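Local coordinates for immunogenic protein MPT63/MPB63 (Mycobacterium tuberculosis, PDB 1LMI) that is a secreted immunogenic beta-sandwich protein whose biochemical function is unknown, at residues V47-A52 and K104-V109. Sequence-based numbering, arbitrary orientation.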
loop_
_atom_site.group_PDB
_atom_site.type_symbol
_atom_site.label_atom_id
_atom_site.label_comp_id
_atom_site.label_asym_id
_atom_site.label_seq_id
_atom_site.Cartn_x
_atom_site.Cartn_y
_atom_site.Cartn_z
ATOM N N VAL A 47 5.790 6.873 13.421
ATOM C CA VAL A 47 5.401 6.847 11.999
ATOM C C VAL A 47 6.319 5.878 11.235
ATOM O O VAL A 47 7.533 5.931 11.402
ATOM C CB VAL A 47 5.465 8.212 11.334
ATOM C CG1 VAL A 47 5.096 8.126 9.855
ATOM C CG2 VAL A 47 4.552 9.208 12.054
ATOM N N TRP A 48 5.691 5.012 10.454
ATOM C CA TRP A 48 6.410 4.133 9.529
ATOM C C TRP A 48 6.031 4.546 8.110
ATOM O O TRP A 48 5.046 5.245 7.838
ATOM C CB TRP A 48 6.064 2.657 9.751
ATOM C CG TRP A 48 6.915 2.075 10.846
ATOM C CD1 TRP A 48 7.026 2.577 12.119
ATOM C CD2 TRP A 48 7.753 0.928 10.745
ATOM N NE1 TRP A 48 7.897 1.773 12.836
ATOM C CE2 TRP A 48 8.352 0.762 12.011
ATOM C CE3 TRP A 48 8.062 -0.004 9.723
ATOM C CZ2 TRP A 48 9.235 -0.264 12.291
ATOM C CZ3 TRP A 48 8.937 -1.017 10.013
ATOM C CH2 TRP A 48 9.520 -1.152 11.281
ATOM N N GLU A 49 6.851 4.116 7.154
ATOM C CA GLU A 49 6.605 4.391 5.758
ATOM C C GLU A 49 6.878 3.127 4.917
ATOM O O GLU A 49 7.544 2.200 5.355
ATOM C CB GLU A 49 7.464 5.541 5.234
ATOM C CG GLU A 49 8.969 5.261 5.307
ATOM C CD GLU A 49 9.811 6.329 4.662
ATOM O OE1 GLU A 49 9.921 7.455 5.222
ATOM O OE2 GLU A 49 10.374 6.105 3.585
ATOM N N ALA A 50 6.316 3.152 3.702
ATOM C CA ALA A 50 6.761 2.227 2.669
ATOM C C ALA A 50 6.740 3.035 1.354
ATOM O O ALA A 50 6.134 4.106 1.236
ATOM C CB ALA A 50 5.955 0.956 2.560
ATOM N N THR A 51 7.424 2.525 0.341
ATOM C CA THR A 51 7.400 3.099 -0.994
ATOM C C THR A 51 6.607 2.191 -1.925
ATOM O O THR A 51 6.929 1.013 -2.108
ATOM C CB THR A 51 8.816 3.276 -1.540
ATOM O OG1 THR A 51 9.530 4.198 -0.684
ATOM C CG2 THR A 51 8.768 3.839 -2.951
ATOM N N ALA A 52 5.530 2.730 -2.481
ATOM C CA ALA A 52 4.586 1.965 -3.290
ATOM C C ALA A 52 4.504 2.554 -4.699
ATOM O O ALA A 52 4.564 3.780 -4.847
ATOM C CB ALA A 52 3.212 1.965 -2.670
ATOM N N LYS A 104 5.372 7.659 -1.310
ATOM C CA LYS A 104 5.264 7.039 0.001
ATOM C C LYS A 104 3.843 6.845 0.505
ATOM O O LYS A 104 2.907 7.549 0.145
ATOM C CB LYS A 104 5.982 7.946 1.028
ATOM C CG LYS A 104 7.421 8.250 0.628
ATOM C CD LYS A 104 8.272 7.004 0.667
ATOM C CE LYS A 104 9.704 7.224 1.107
ATOM N NZ LYS A 104 10.389 8.380 0.486
ATOM N N ILE A 105 3.729 5.865 1.402
ATOM C CA ILE A 105 2.503 5.659 2.186
ATOM C C ILE A 105 2.972 5.571 3.633
ATOM O O ILE A 105 4.103 5.135 3.885
ATOM C CB ILE A 105 1.743 4.395 1.758
ATOM C CG1 ILE A 105 2.631 3.144 1.691
ATOM C CG2 ILE A 105 1.012 4.586 0.416
ATOM C CD1 ILE A 105 1.871 1.857 1.434
ATOM N N TYR A 106 2.164 6.006 4.577
ATOM C CA TYR A 106 2.546 6.037 5.985
ATOM C C TYR A 106 1.616 5.247 6.892
ATOM O O TYR A 106 0.469 5.002 6.534
ATOM C CB TYR A 106 2.576 7.513 6.420
ATOM C CG TYR A 106 3.641 8.298 5.668
ATOM C CD1 TYR A 106 4.958 8.189 6.064
ATOM C CD2 TYR A 106 3.335 9.109 4.583
ATOM C CE1 TYR A 106 5.961 8.885 5.411
ATOM C CE2 TYR A 106 4.333 9.808 3.916
ATOM C CZ TYR A 106 5.639 9.688 4.341
ATOM O OH TYR A 106 6.625 10.378 3.657
ATOM N N PHE A 107 2.119 4.879 8.072
ATOM C CA PHE A 107 1.376 4.104 9.070
ATOM C C PHE A 107 1.690 4.635 10.478
ATOM O O PHE A 107 2.811 5.121 10.690
ATOM C CB PHE A 107 1.736 2.618 9.001
ATOM C CG PHE A 107 1.692 2.020 7.608
ATOM C CD1 PHE A 107 0.527 1.522 7.071
ATOM C CD2 PHE A 107 2.860 1.976 6.859
ATOM C CE1 PHE A 107 0.524 1.005 5.802
ATOM C CE2 PHE A 107 2.850 1.454 5.563
ATOM C CZ PHE A 107 1.679 0.966 5.026
ATOM N N ASP A 108 0.780 4.545 11.426
ATOM C CA ASP A 108 1.080 4.944 12.811
ATOM C C ASP A 108 1.277 3.686 13.633
ATOM O O ASP A 108 0.327 2.993 13.993
ATOM C CB ASP A 108 -0.087 5.778 13.351
ATOM C CG ASP A 108 0.148 6.350 14.729
ATOM O OD1 ASP A 108 1.270 6.142 15.251
ATOM O OD2 ASP A 108 -0.796 6.995 15.256
ATOM N N VAL A 109 2.542 3.299 13.894
ATOM C CA VAL A 109 2.793 2.014 14.519
ATOM C C VAL A 109 2.759 2.164 16.041
ATOM O O VAL A 109 3.621 2.815 16.615
ATOM C CB VAL A 109 4.139 1.441 14.030
ATOM C CG1 VAL A 109 4.540 0.199 14.820
ATOM C CG2 VAL A 109 4.087 1.134 12.529
HETATM O O HOH W 1 12.773 7.540 2.798
HETATM O O HOH W 2 9.291 10.067 3.764
#
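Trp48 and Phe107 face each other as a hydrogen-bonded antiparallel pair, exchanging bonds between their backbone N and O atoms, with Trp48 N 2.9 Å from Phe107 O. Ala50 and Ile105 form the next hydrogen-bonded pair, joining strands 46-56 and 100-109 within the four-stranded sheet of the beta-sandwich. On the face carrying Trp48 and Phe107, the indole turns one side of its five-membered ring to Val109: CG2 sits over that face in a CH-pi contact, 3.6 Å from the centroid. Farther along, Ala50 CB rests 4.1 Å from Ile105 CG1, and Phe107 and Ile105 reach Ala70 and Phe68 of strand 68-71 in the other sheet. The reverse face is more polar. A chi1 of 178° sets Val47 CG1 trans to the amide nitrogen, and this branch, not CG2, meets Tyr106 CD1 at 3.8 Å. Glu49 CG lies between its backbone N and carbonyl carbon (chi1 62°), with CB 3.7 Å from Tyr106 CE1. One water donates to both Glu49 OE1 and Tyr106 OH; Glu49 OE1 is also hydrogen-bonded to Ser34 OG, and Tyr106 OH to Pro87 O. Lys104, bent at chi2, chi3 and chi4, passes Thr51 OG1 with its CD 3.4 Å away; its ion pair with Glu49 is long and uncertain. A second water donates to Glu49 OE2 but accepts only weakly from Lys104 NZ. Ala50, Ile105 and Phe107 thus pack apolar against the sandwich interior, while water and outside partners hold the Glu49 carboxylate and Tyr106 OH, leaving Lys104 loosely tied.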